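PDB 6TL1: protein TASOR from Homo sapiens, which serves in the HUSH complex, which maintains H3K9me3-dependent transcriptional silencing by promoting recruitment of SETDB1 and MORC2, and is represented here by its pseudo-PARP domain. Local coordinates for residues A73-D78 against V107-Y112; S95-L100 against L179-F184; K140-P145 against E158-K163; L151-K156 against Y185-D190. All coordinates share one frame; numbering follows the deposited sequence.

Contact 1 of 4, residues A73-D78 against V107-Y112; sequences AFLMVD and VYLSRY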
loop_
_atom_site.group_PDB
_atom_site.type_symbol
_atom_site.label_atom_id
_atom_site.label_comp_id
_atom_site.label_asym_id
_atom_site.label_seq_id
_atom_site.Cartn_x
_atom_site.Cartn_y
_atom_site.Cartn_z
ATOM N N ALA A 73 -0.682 -4.183 -0.770
ATOM C CA ALA A 73 -1.360 -2.898 -0.657
ATOM C C ALA A 73 -1.024 -2.070 -1.888
ATOM O O ALA A 73 -0.115 -2.406 -2.657
ATOM C CB ALA A 73 -0.961 -2.149 0.621
ATOM N N PHE A 74 -1.728 -0.948 -2.052
ATOM C CA PHE A 74 -1.785 -0.276 -3.345
ATOM C C PHE A 74 -1.557 1.223 -3.235
ATOM O O PHE A 74 -1.830 1.851 -2.205
ATOM C CB PHE A 74 -3.136 -0.566 -4.017
ATOM C CG PHE A 74 -3.538 -1.995 -3.884
ATOM C CD1 PHE A 74 -4.292 -2.418 -2.806
ATOM C CD2 PHE A 74 -3.079 -2.934 -4.789
ATOM C CE1 PHE A 74 -4.615 -3.736 -2.650
ATOM C CE2 PHE A 74 -3.405 -4.262 -4.642
ATOM C CZ PHE A 74 -4.177 -4.662 -3.569
ATOM N N LEU A 75 -1.056 1.786 -4.328
ATOM C CA LEU A 75 -0.824 3.218 -4.431
ATOM C C LEU A 75 -1.038 3.631 -5.877
ATOM O O LEU A 75 -0.341 3.143 -6.774
ATOM C CB LEU A 75 0.587 3.589 -3.974
ATOM C CG LEU A 75 0.838 5.088 -3.811
ATOM C CD1 LEU A 75 -0.012 5.633 -2.675
ATOM C CD2 LEU A 75 2.320 5.361 -3.534
ATOM N N MET A 76 -1.983 4.536 -6.104
ATOM C CA MET A 76 -2.104 5.175 -7.406
ATOM C C MET A 76 -1.070 6.292 -7.452
ATOM O O MET A 76 -0.923 7.042 -6.484
ATOM C CB MET A 76 -3.513 5.716 -7.635
ATOM C CG MET A 76 -3.657 6.449 -8.946
ATOM S SD MET A 76 -5.381 6.680 -9.419
ATOM C CE MET A 76 -5.934 7.759 -8.088
ATOM N N VAL A 77 -0.329 6.392 -8.554
ATOM C CA VAL A 77 0.831 7.275 -8.605
ATOM C C VAL A 77 0.751 8.204 -9.805
ATOM O O VAL A 77 0.401 7.793 -10.919
ATOM C CB VAL A 77 2.143 6.467 -8.616
ATOM C CG1 VAL A 77 2.265 5.663 -7.339
ATOM C CG2 VAL A 77 2.143 5.524 -9.765
ATOM N N ASP A 78 1.081 9.468 -9.556
ATOM C CA ASP A 78 0.917 10.576 -10.481
ATOM C C ASP A 78 2.166 10.776 -11.325
ATOM O O ASP A 78 3.196 10.125 -11.129
ATOM C CB ASP A 78 0.621 11.872 -9.717
ATOM C CG ASP A 78 -0.861 12.175 -9.618
ATOM O OD1 ASP A 78 -1.660 11.232 -9.433
ATOM O OD2 ASP A 78 -1.228 13.366 -9.729
ATOM N N VAL A 107 4.490 6.187 5.778
ATOM C CA VAL A 107 4.011 6.111 4.406
ATOM C C VAL A 107 2.627 5.483 4.415
ATOM O O VAL A 107 2.361 4.548 5.177
ATOM C CB VAL A 107 4.997 5.337 3.502
ATOM C CG1 VAL A 107 6.408 5.951 3.636
ATOM C CG2 VAL A 107 5.026 3.849 3.835
ATOM N N TYR A 108 1.739 6.016 3.586
ATOM C CA TYR A 108 0.347 5.587 3.538
ATOM C C TYR A 108 0.101 4.741 2.291
ATOM O O TYR A 108 0.466 5.147 1.186
ATOM C CB TYR A 108 -0.580 6.800 3.532
ATOM C CG TYR A 108 -0.838 7.437 4.877
ATOM C CD1 TYR A 108 -1.884 6.992 5.673
ATOM C CD2 TYR A 108 -0.071 8.507 5.331
ATOM C CE1 TYR A 108 -2.147 7.559 6.878
ATOM C CE2 TYR A 108 -0.337 9.100 6.556
ATOM C CZ TYR A 108 -1.376 8.616 7.323
ATOM O OH TYR A 108 -1.686 9.175 8.542
ATOM N N LEU A 109 -0.529 3.584 2.463
ATOM C CA LEU A 109 -0.925 2.730 1.345
ATOM C C LEU A 109 -2.401 2.368 1.467
ATOM O O LEU A 109 -2.906 2.181 2.572
ATOM C CB LEU A 109 -0.070 1.433 1.291
ATOM C CG LEU A 109 1.440 1.593 1.078
ATOM C CD1 LEU A 109 2.153 0.270 1.116
ATOM C CD2 LEU A 109 1.658 2.210 -0.293
ATOM N N SER A 110 -3.087 2.254 0.319
ATOM C CA SER A 110 -4.495 1.853 0.313
ATOM C C SER A 110 -4.626 0.363 0.584
ATOM O O SER A 110 -3.875 -0.455 0.043
ATOM C CB SER A 110 -5.165 2.151 -1.033
ATOM O OG SER A 110 -5.442 3.516 -1.228
ATOM N N ARG A 111 -5.591 0.017 1.428
ATOM C CA ARG A 111 -5.941 -1.379 1.669
ATOM C C ARG A 111 -6.682 -1.985 0.478
ATOM O O ARG A 111 -6.602 -3.198 0.243
ATOM C CB ARG A 111 -6.806 -1.472 2.930
ATOM C CG ARG A 111 -7.497 -2.798 3.178
ATOM C CD ARG A 111 -7.940 -2.941 4.629
ATOM N NE ARG A 111 -8.839 -4.082 4.808
ATOM C CZ ARG A 111 -9.676 -4.238 5.836
ATOM N NH1 ARG A 111 -9.742 -3.321 6.791
ATOM N NH2 ARG A 111 -10.452 -5.315 5.907
ATOM N N TYR A 112 -7.431 -1.170 -0.255
ATOM C CA TYR A 112 -8.364 -1.644 -1.267
ATOM C C TYR A 112 -7.964 -1.120 -2.637
ATOM O O TYR A 112 -7.668 0.069 -2.790
ATOM C CB TYR A 112 -9.793 -1.210 -0.940
ATOM C CG TYR A 112 -10.361 -1.824 0.318
ATOM C CD1 TYR A 112 -10.652 -3.173 0.367
ATOM C CD2 TYR A 112 -10.610 -1.050 1.459
ATOM C CE1 TYR A 112 -11.181 -3.753 1.493
ATOM C CE2 TYR A 112 -11.140 -1.631 2.612
ATOM C CZ TYR A 112 -11.427 -2.991 2.607
ATOM O OH TYR A 112 -11.952 -3.619 3.703
#
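F74 and S110 form an antiparallel hydrogen-bonded pair, a single bridge where strands 73-77 and 107-110 cross at 100°. F74 N donates to S110 O at 3.0 Å and S110 N returns the bond to F74 O at 2.8 Å. Because the strands diverge at once, the remaining contact falls to side chains. The F74 ring, turned beside its own backbone N (chi1 -43°), brings CE1 edge-on to R111 O at 3.6 Å, near the ring plane, where the positive rim of an aromatic suits a carbonyl oxygen. I20 and L21 of helix 12-22 pack on this ring. L109 reaches the other way: its CB rests 3.8 Å from A73 CB, and its CD2 lies 4.1 Å from L75 CB. Alanine suits position 73, since its lone methyl fits between S110 O, 3.4 Å from A73 CB, and the L109 side chain. A small hydroxyl residue suits the buried position 110, where OG finds L115 O and Q181 NE2. The crossing joins an outer strand of each sheet of this pseudo-PARP domain. Its chemistry implies a precise but narrow junction: two backbone bonds fix the crossing point, and apolar groups seal it.

Contact 2 of 4, residues S95-L100 against L179-F184; sequences SKITIL and LTQYYF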
loop_
_atom_site.group_PDB
_atom_site.type_symbol
_atom_site.label_atom_id
_atom_site.label_comp_id
_atom_site.label_asym_id
_atom_site.label_seq_id
_atom_site.Cartn_x
_atom_site.Cartn_y
_atom_site.Cartn_z
ATOM N N SER A 95 2.601 11.400 0.940
ATOM C CA SER A 95 1.161 11.453 1.103
ATOM C C SER A 95 0.780 12.725 1.846
ATOM O O SER A 95 1.594 13.326 2.545
ATOM C CB SER A 95 0.640 10.229 1.864
ATOM O OG SER A 95 -0.727 10.409 2.194
ATOM N N LYS A 96 -0.474 13.138 1.688
ATOM C CA LYS A 96 -1.004 14.264 2.444
ATOM C C LYS A 96 -1.986 13.835 3.522
ATOM O O LYS A 96 -2.529 14.687 4.229
ATOM C CB LYS A 96 -1.623 15.295 1.496
ATOM C CG LYS A 96 -0.541 15.926 0.626
ATOM C CD LYS A 96 -0.830 17.372 0.289
ATOM C CE LYS A 96 0.446 18.071 -0.157
ATOM N NZ LYS A 96 0.939 19.007 0.905
ATOM N N ILE A 97 -2.227 12.534 3.654
ATOM C CA ILE A 97 -3.106 12.006 4.686
ATOM C C ILE A 97 -2.477 12.210 6.057
ATOM O O ILE A 97 -1.253 12.080 6.227
ATOM C CB ILE A 97 -3.377 10.520 4.400
ATOM C CG1 ILE A 97 -3.929 10.354 2.980
ATOM C CG2 ILE A 97 -4.332 9.925 5.418
ATOM C CD1 ILE A 97 -4.016 8.904 2.551
ATOM N N THR A 98 -3.310 12.538 7.051
ATOM C CA THR A 98 -2.850 12.779 8.415
ATOM C C THR A 98 -3.551 11.913 9.453
ATOM O O THR A 98 -3.168 11.943 10.627
ATOM C CB THR A 98 -3.053 14.256 8.784
ATOM O OG1 THR A 98 -4.437 14.582 8.656
ATOM C CG2 THR A 98 -2.260 15.162 7.852
ATOM N N ILE A 99 -4.532 11.111 9.042
ATOM C CA ILE A 99 -5.468 10.490 9.972
ATOM C C ILE A 99 -4.797 9.497 10.918
ATOM O O ILE A 99 -5.232 9.343 12.065
ATOM C CB ILE A 99 -6.605 9.844 9.147
ATOM C CG1 ILE A 99 -7.800 9.501 10.017
ATOM C CG2 ILE A 99 -6.130 8.617 8.394
ATOM C CD1 ILE A 99 -8.917 8.921 9.185
ATOM N N LEU A 100 -3.748 8.799 10.471
ATOM C CA LEU A 100 -3.076 7.790 11.287
ATOM C C LEU A 100 -1.724 8.264 11.809
ATOM O O LEU A 100 -0.985 7.477 12.416
ATOM C CB LEU A 100 -2.885 6.498 10.488
ATOM C CG LEU A 100 -4.129 5.773 9.972
ATOM C CD1 LEU A 100 -3.727 4.492 9.259
ATOM C CD2 LEU A 100 -5.152 5.498 11.095
ATOM N N LEU A 179 -9.858 6.283 5.892
ATOM C CA LEU A 179 -10.033 5.321 6.973
ATOM C C LEU A 179 -9.584 3.910 6.600
ATOM O O LEU A 179 -9.446 3.070 7.497
ATOM C CB LEU A 179 -11.498 5.288 7.419
ATOM C CG LEU A 179 -12.033 6.504 8.181
ATOM C CD1 LEU A 179 -13.563 6.466 8.229
ATOM C CD2 LEU A 179 -11.453 6.558 9.605
ATOM N N THR A 180 -9.360 3.615 5.314
ATOM C CA THR A 180 -8.922 2.291 4.883
ATOM C C THR A 180 -7.458 2.292 4.451
ATOM O O THR A 180 -7.077 1.587 3.511
ATOM C CB THR A 180 -9.810 1.756 3.760
ATOM O OG1 THR A 180 -9.758 2.654 2.651
ATOM C CG2 THR A 180 -11.267 1.615 4.246
ATOM N N GLN A 181 -6.639 3.112 5.097
ATOM C CA GLN A 181 -5.218 3.164 4.804
ATOM C C GLN A 181 -4.427 2.292 5.761
ATOM O O GLN A 181 -4.869 1.965 6.867
ATOM C CB GLN A 181 -4.686 4.598 4.888
ATOM C CG GLN A 181 -5.351 5.534 3.934
ATOM C CD GLN A 181 -4.835 5.345 2.530
ATOM O OE1 GLN A 181 -3.628 5.386 2.281
ATOM N NE2 GLN A 181 -5.755 5.077 1.601
ATOM N N TYR A 182 -3.246 1.902 5.298
ATOM C CA TYR A 182 -2.182 1.361 6.128
ATOM C C TYR A 182 -1.121 2.444 6.290
ATOM O O TYR A 182 -0.819 3.164 5.336
ATOM C CB TYR A 182 -1.553 0.126 5.485
ATOM C CG TYR A 182 -2.441 -1.100 5.403
ATOM C CD1 TYR A 182 -3.214 -1.500 6.477
ATOM C CD2 TYR A 182 -2.499 -1.858 4.236
ATOM C CE1 TYR A 182 -4.029 -2.618 6.401
ATOM C CE2 TYR A 182 -3.305 -2.992 4.151
ATOM C CZ TYR A 182 -4.072 -3.359 5.237
ATOM O OH TYR A 182 -4.880 -4.470 5.173
ATOM N N TYR A 183 -0.542 2.553 7.478
ATOM C CA TYR A 183 0.481 3.561 7.775
ATOM C C TYR A 183 1.730 2.847 8.274
ATOM O O TYR A 183 1.768 2.394 9.420
ATOM C CB TYR A 183 -0.049 4.553 8.798
ATOM C CG TYR A 183 0.904 5.636 9.271
ATOM C CD1 TYR A 183 1.248 6.695 8.447
ATOM C CD2 TYR A 183 1.399 5.631 10.569
ATOM C CE1 TYR A 183 2.075 7.727 8.904
ATOM C CE2 TYR A 183 2.241 6.650 11.036
ATOM C CZ TYR A 183 2.568 7.686 10.196
ATOM O OH TYR A 183 3.389 8.690 10.646
ATOM N N PHE A 184 2.729 2.720 7.403
ATOM C CA PHE A 184 3.951 1.986 7.683
ATOM C C PHE A 184 5.074 2.933 8.093
ATOM O O PHE A 184 5.240 4.011 7.521
ATOM C CB PHE A 184 4.372 1.172 6.462
ATOM C CG PHE A 184 3.486 -0.004 6.201
ATOM C CD1 PHE A 184 3.728 -1.219 6.820
ATOM C CD2 PHE A 184 2.402 0.109 5.348
ATOM C CE1 PHE A 184 2.900 -2.309 6.592
ATOM C CE2 PHE A 184 1.578 -0.979 5.107
ATOM C CZ PHE A 184 1.827 -2.185 5.743
#
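L100 packs its CD1 against Y183 CB at 3.7 Å, and apolar packing of this kind carries the contact. The two side chains lie alongside, running opposite ways. The same methyl lies 3.7 Å from Q181 O, against the backbone of strand 181-184. Farther along, I99 CD1 meets L179 CD2 at 3.5 Å, tighter than usual for two methyl groups, with the side chains nearly perpendicular. I99 gets there by extending CG1 away from its backbone N (chi1 -165°). Branched aliphatic residues suit this loop because the methyl ends of I97, I99 and L100 each reach a different residue: Q181, L179 and Y183.

Polar groups meet mostly as neighbours in packing, and no hydrogen bond joins the two segments. L100 O stands over one face of the Y183 ring, 3.5 Å from CD2, while its own hydrogen bond comes from H160 ND1; L100 N is bonded to Y108 OH. I97 CD1 lies 3.5 Å from Q181 OE1; the glutamine bends at chi2 (-77°), and its NE2 is held by Y177 O and S110 OG. Within the loop, S95 OG accepts from I97 N at 3.0 Å, an ST turn.

The chemistry implies that the irregular loop 95-100 is laid on one face of the sheet by shape and burial, while hydrogen bonds to residues beyond the segments hold the L100 backbone.

Contact 3 of 4, residues K140-P145 against E158-K163; sequences KSIYDP and ECHVSK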
loop_
_atom_site.group_PDB
_atom_site.type_symbol
_atom_site.label_atom_id
_atom_site.label_comp_id
_atom_site.label_asym_id
_atom_site.label_seq_id
_atom_site.Cartn_x
_atom_site.Cartn_y
_atom_site.Cartn_z
ATOM N N LYS A 140 -0.851 -1.757 15.189
ATOM C CA LYS A 140 -1.376 -0.857 16.204
ATOM C C LYS A 140 -2.647 -0.252 15.623
ATOM O O LYS A 140 -2.597 0.438 14.597
ATOM C CB LYS A 140 -0.356 0.228 16.569
ATOM C CG LYS A 140 -0.865 1.317 17.496
ATOM C CD LYS A 140 -1.279 0.778 18.865
ATOM C CE LYS A 140 -1.582 1.936 19.815
ATOM N NZ LYS A 140 -1.899 1.464 21.188
ATOM N N SER A 141 -3.783 -0.549 16.249
ATOM C CA SER A 141 -5.072 -0.005 15.835
ATOM C C SER A 141 -5.359 1.273 16.608
ATOM O O SER A 141 -5.300 1.282 17.841
ATOM C CB SER A 141 -6.184 -1.022 16.089
ATOM O OG SER A 141 -6.089 -2.112 15.195
ATOM N N ILE A 142 -5.687 2.349 15.890
ATOM C CA ILE A 142 -5.927 3.627 16.549
ATOM C C ILE A 142 -7.282 4.177 16.123
ATOM O O ILE A 142 -7.746 3.958 14.999
ATOM C CB ILE A 142 -4.801 4.647 16.276
ATOM C CG1 ILE A 142 -4.640 4.893 14.779
ATOM C CG2 ILE A 142 -3.467 4.167 16.886
ATOM C CD1 ILE A 142 -3.685 6.021 14.462
ATOM N N TYR A 143 -7.914 4.907 17.029
ATOM C CA TYR A 143 -9.145 5.600 16.702
ATOM C C TYR A 143 -8.850 6.870 15.915
ATOM O O TYR A 143 -7.814 7.516 16.103
ATOM C CB TYR A 143 -9.909 5.932 17.978
ATOM C CG TYR A 143 -10.532 4.722 18.627
ATOM C CD1 TYR A 143 -9.828 3.961 19.554
ATOM C CD2 TYR A 143 -11.820 4.335 18.306
ATOM C CE1 TYR A 143 -10.403 2.852 20.148
ATOM C CE2 TYR A 143 -12.407 3.235 18.900
ATOM C CZ TYR A 143 -11.698 2.499 19.816
ATOM O OH TYR A 143 -12.298 1.407 20.402
ATOM N N ASP A 144 -9.772 7.228 15.024
ATOM C CA ASP A 144 -9.572 8.421 14.217
ATOM C C ASP A 144 -9.623 9.671 15.104
ATOM O O ASP A 144 -10.310 9.685 16.124
ATOM C CB ASP A 144 -10.613 8.497 13.102
ATOM C CG ASP A 144 -12.039 8.359 13.611
ATOM O OD1 ASP A 144 -12.332 7.409 14.380
ATOM O OD2 ASP A 144 -12.867 9.216 13.239
ATOM N N PRO A 145 -8.873 10.723 14.750
ATOM C CA PRO A 145 -8.695 11.845 15.684
ATOM C C PRO A 145 -9.965 12.653 15.896
ATOM O O PRO A 145 -10.683 12.988 14.950
ATOM C CB PRO A 145 -7.605 12.692 15.015
ATOM C CG PRO A 145 -7.698 12.351 13.566
ATOM C CD PRO A 145 -8.072 10.895 13.525
ATOM N N GLU A 158 4.570 -2.473 13.557
ATOM C CA GLU A 158 4.998 -2.256 12.181
ATOM C C GLU A 158 4.171 -1.225 11.437
ATOM O O GLU A 158 4.684 -0.623 10.482
ATOM C CB GLU A 158 4.997 -3.577 11.405
ATOM C CG GLU A 158 6.247 -4.432 11.659
ATOM C CD GLU A 158 6.469 -4.759 13.131
ATOM O OE1 GLU A 158 5.756 -5.654 13.640
ATOM O OE2 GLU A 158 7.308 -4.098 13.779
ATOM N N CYS A 159 2.915 -0.995 11.830
ATOM C CA CYS A 159 2.083 -0.055 11.089
ATOM C C CYS A 159 0.936 0.394 11.985
ATOM O O CYS A 159 0.662 -0.207 13.024
ATOM C CB CYS A 159 1.510 -0.641 9.791
ATOM S SG CYS A 159 0.396 -2.057 10.066
ATOM N N HIS A 160 0.295 1.485 11.588
ATOM C CA HIS A 160 -0.995 1.873 12.141
ATOM C C HIS A 160 -2.097 1.525 11.155
ATOM O O HIS A 160 -1.896 1.596 9.940
ATOM C CB HIS A 160 -1.047 3.374 12.420
ATOM C CG HIS A 160 -0.161 3.819 13.546
ATOM N ND1 HIS A 160 -0.017 5.146 13.895
ATOM C CD2 HIS A 160 0.617 3.119 14.405
ATOM C CE1 HIS A 160 0.799 5.243 14.929
ATOM N NE2 HIS A 160 1.206 4.027 15.253
ATOM N N VAL A 161 -3.280 1.182 11.687
ATOM C CA VAL A 161 -4.493 1.030 10.892
ATOM C C VAL A 161 -5.632 1.655 11.688
ATOM O O VAL A 161 -5.520 1.880 12.894
ATOM C CB VAL A 161 -4.854 -0.439 10.541
ATOM C CG1 VAL A 161 -3.688 -1.137 9.859
ATOM C CG2 VAL A 161 -5.308 -1.204 11.782
ATOM N N SER A 162 -6.728 1.962 10.992
ATOM C CA SER A 162 -7.895 2.538 11.658
ATOM C C SER A 162 -8.639 1.460 12.424
ATOM O O SER A 162 -9.020 0.437 11.853
ATOM C CB SER A 162 -8.825 3.203 10.652
ATOM O OG SER A 162 -8.191 4.357 10.120
ATOM N N LYS A 163 -8.941 1.751 13.691
ATOM C CA LYS A 163 -9.543 0.773 14.599
ATOM C C LYS A 163 -10.776 0.074 14.029
ATOM O O LYS A 163 -10.912 -1.153 14.132
ATOM C CB LYS A 163 -9.914 1.466 15.913
ATOM C CG LYS A 163 -10.378 0.508 16.995
ATOM C CD LYS A 163 -9.204 -0.074 17.750
ATOM C CE LYS A 163 -9.625 -1.320 18.503
ATOM N NZ LYS A 163 -10.902 -1.097 19.232
HETATM O O HOH W 1 -8.384 5.887 12.443
#
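Strands 140-142 and 159-162 run parallel, twisted by 38°, and pair K140 with H160, S141 with V161 and I142 with S162. Four backbone bonds join them: K140 N to C159 O, V161 N to K140 O, I142 N to V161 O at 3.0 Å, and K163 N to I142 O at 2.8 Å. A water also donates to I142 O at 3.3 Å and bonds to S162 OG.

K140 runs alongside H160 at its base, CB 3.7 Å from H160 CD2, before its chain bends away. The imidazole bonds at both nitrogens, NE2 to T154 OG1 and ND1 to L100 O, which fixes its rotation; histidine suits a buried place with a polar partner at each side. I142 CD1 packs 3.8 Å from H160 ND1.

At the exposed end, K163 lies across one face of the Y143 ring. Its CG sits 3.9 Å from the ring centroid in a CH-pi contact, and its CD touches S141 CB. The chain extends away from the backbone N (chi1 -172°) and bends twice, delivering NZ to Y143 OH at 3.1 Å. A long, flexible lysine can thus use methylene groups and ammonium together.

This chemistry implies regular backbone bonding at the sheet's outer strand, extended past its end by the CH-pi contact and NZ-OH hydrogen bond of K163 with Y143.

Contact 4 of 4, residues L151-K156 against Y185-D190; sequences LDPTPK and YEYGFD
Two tyrosine hydroxyls donate to consecutive backbone carbonyls: Y187 OH to P153 O and Y185 OH to T154 O, both at 2.6 Å. The Y185 bond lies in the carbonyl plane and uses a lone pair, whereas the Y187 donor is tilted 26° from its carbonyl plane. A proline-rich loop suits such partners, because its prolines have no N-H to offer while its carbonyls remain good acceptors.

P153 CB sits over the centre of the Y185 ring, 3.4 Å from its centroid, a CH-pi contact in which the slightly positive C-H groups of proline probably favour the ring face. The Y185 ring stands between its own backbone N and carbonyl carbon (chi1 55°), which directs it at P153. Y187 instead turns its edge to P153 O, while P155 CG lies 4.1 Å from Y187 CE2. T154 keeps its hydroxyl for H160 NE2, and H160 also meets the Y185 ring edge-to-face, tying the loop to strand 159-162.

The contact joins the loop between strands 139-142 and 159-162 to the chain following strand 181-184. Its chemistry implies that two segments can be pinned without pairing their backbones: tyrosines reach across to bind carbonyls, while proline's rigid ring offers a firm surface for the tyrosine ring to pack on.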
loop_
_atom_site.group_PDB
_atom_site.type_symbol
_atom_site.label_atom_id
_atom_site.label_comp_id
_atom_site.label_asym_id
_atom_site.label_seq_id
_atom_site.Cartn_x
_atom_site.Cartn_y
_atom_site.Cartn_z
ATOM N N LEU A 151 -0.919 10.400 17.392
ATOM C CA LEU A 151 0.267 9.797 17.982
ATOM C C LEU A 151 1.452 9.873 17.033
ATOM O O LEU A 151 1.301 9.851 15.811
ATOM C CB LEU A 151 0.010 8.328 18.318
ATOM C CG LEU A 151 -1.119 7.989 19.288
ATOM C CD1 LEU A 151 -1.485 6.516 19.153
ATOM C CD2 LEU A 151 -0.675 8.307 20.700
ATOM N N ASP A 152 2.648 9.950 17.613
ATOM C CA ASP A 152 3.840 9.575 16.883
ATOM C C ASP A 152 3.725 8.099 16.498
ATOM O O ASP A 152 2.912 7.366 17.066
ATOM C CB ASP A 152 5.090 9.797 17.737
ATOM C CG ASP A 152 5.494 11.263 17.834
ATOM O OD1 ASP A 152 4.963 12.097 17.069
ATOM O OD2 ASP A 152 6.371 11.572 18.668
ATOM N N PRO A 153 4.498 7.645 15.513
ATOM C CA PRO A 153 4.472 6.214 15.182
ATOM C C PRO A 153 4.755 5.386 16.428
ATOM O O PRO A 153 5.600 5.745 17.258
ATOM C CB PRO A 153 5.584 6.079 14.137
ATOM C CG PRO A 153 5.578 7.400 13.458
ATOM C CD PRO A 153 5.347 8.398 14.573
ATOM N N THR A 154 3.988 4.305 16.591
ATOM C CA THR A 154 4.045 3.511 17.817
ATOM C C THR A 154 5.268 2.613 17.795
ATOM O O THR A 154 5.395 1.775 16.878
ATOM C CB THR A 154 2.789 2.671 17.970
ATOM O OG1 THR A 154 1.643 3.523 17.995
ATOM C CG2 THR A 154 2.839 1.946 19.302
ATOM N N PRO A 155 6.206 2.726 18.725
ATOM C CA PRO A 155 7.390 1.877 18.709
ATOM C C PRO A 155 7.012 0.407 18.848
ATOM O O PRO A 155 5.998 0.064 19.463
ATOM C CB PRO A 155 8.212 2.356 19.905
ATOM C CG PRO A 155 7.748 3.793 20.108
ATOM C CD PRO A 155 6.268 3.727 19.822
ATOM N N LYS A 156 7.819 -0.450 18.224
ATOM C CA LYS A 156 7.710 -1.905 18.329
ATOM C C LYS A 156 6.449 -2.445 17.660
ATOM O O LYS A 156 6.024 -3.562 17.945
ATOM C CB LYS A 156 7.767 -2.353 19.794
ATOM C CG LYS A 156 9.065 -1.976 20.492
ATOM C CD LYS A 156 10.289 -2.372 19.702
ATOM C CE LYS A 156 11.564 -2.010 20.447
ATOM N NZ LYS A 156 12.760 -2.389 19.636
ATOM N N TYR A 185 5.852 2.521 9.078
ATOM C CA TYR A 185 6.948 3.346 9.549
ATOM C C TYR A 185 7.992 2.420 10.137
ATOM O O TYR A 185 7.736 1.238 10.389
ATOM C CB TYR A 185 6.471 4.359 10.593
ATOM C CG TYR A 185 5.767 3.655 11.715
ATOM C CD1 TYR A 185 6.477 3.139 12.793
ATOM C CD2 TYR A 185 4.389 3.485 11.692
ATOM C CE1 TYR A 185 5.835 2.473 13.812
ATOM C CE2 TYR A 185 3.733 2.836 12.718
ATOM C CZ TYR A 185 4.455 2.333 13.773
ATOM O OH TYR A 185 3.807 1.671 14.788
ATOM N N GLU A 186 9.167 2.979 10.395
ATOM C CA GLU A 186 10.223 2.190 11.004
ATOM C C GLU A 186 11.172 3.127 11.726
ATOM O O GLU A 186 11.669 4.090 11.133
ATOM C CB GLU A 186 10.968 1.361 9.954
ATOM C CG GLU A 186 11.959 0.397 10.545
ATOM C CD GLU A 186 12.524 -0.587 9.530
ATOM O OE1 GLU A 186 12.425 -0.340 8.310
ATOM O OE2 GLU A 186 13.093 -1.603 9.970
ATOM N N TYR A 187 11.417 2.850 13.001
ATOM C CA TYR A 187 12.402 3.617 13.727
ATOM C C TYR A 187 13.781 3.055 13.408
ATOM O O TYR A 187 13.988 1.836 13.436
ATOM C CB TYR A 187 12.135 3.547 15.230
ATOM C CG TYR A 187 11.012 4.446 15.699
ATOM C CD1 TYR A 187 11.246 5.778 16.009
ATOM C CD2 TYR A 187 9.716 3.954 15.842
ATOM C CE1 TYR A 187 10.222 6.603 16.452
ATOM C CE2 TYR A 187 8.680 4.772 16.288
ATOM C CZ TYR A 187 8.940 6.094 16.585
ATOM O OH TYR A 187 7.929 6.919 17.017
ATOM N N GLY A 188 14.720 3.940 13.113
ATOM C CA GLY A 188 16.122 3.598 13.107
ATOM C C GLY A 188 16.602 3.752 14.522
ATOM O O GLY A 188 15.810 3.709 15.477
ATOM N N PHE A 189 17.894 3.960 14.695
ATOM C CA PHE A 189 18.398 4.257 16.030
ATOM C C PHE A 189 18.546 5.769 16.139
ATOM O O PHE A 189 19.450 6.360 15.543
ATOM C CB PHE A 189 19.697 3.523 16.323
ATOM C CG PHE A 189 20.428 4.057 17.521
ATOM C CD1 PHE A 189 19.738 4.347 18.694
ATOM C CD2 PHE A 189 21.802 4.245 17.489
ATOM C CE1 PHE A 189 20.400 4.849 19.806
ATOM C CE2 PHE A 189 22.476 4.736 18.596
ATOM C CZ PHE A 189 21.773 5.038 19.757
ATOM N N ASP A 190 17.635 6.383 16.900
ATOM C CA ASP A 190 17.479 7.810 17.223
ATOM C C ASP A 190 16.696 8.587 16.165
ATOM O O ASP A 190 16.476 9.790 16.352
ATOM C CB ASP A 190 18.820 8.536 17.437
ATOM C CG ASP A 190 19.149 8.734 18.904
ATOM O OD1 ASP A 190 18.292 8.402 19.755
ATOM O OD2 ASP A 190 20.258 9.218 19.203
#

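Contact 1 is the most central, its centre about 4 Å from the centre of the chain, and contact 4 the most peripheral, its centre about 18 Å from that point. Contact 1 is buried; contacts 2 to 4 are only partly so, with exposed residues in contacts 3 and 4. Contacts 1, 2 and 3 reach the same mixed sheet, 107-110 at one border and 139-142 at the other, and contact 1 also ties it to the five-stranded sheet. Backbone pairing is brief in contact 1, regular in contact 3 and absent from contacts 2 and 4, which rely on aliphatic packing and tyrosine hydroxyls respectively. H160 connects contacts 2, 3 and 4, while Y108 connects contacts 1 and 2.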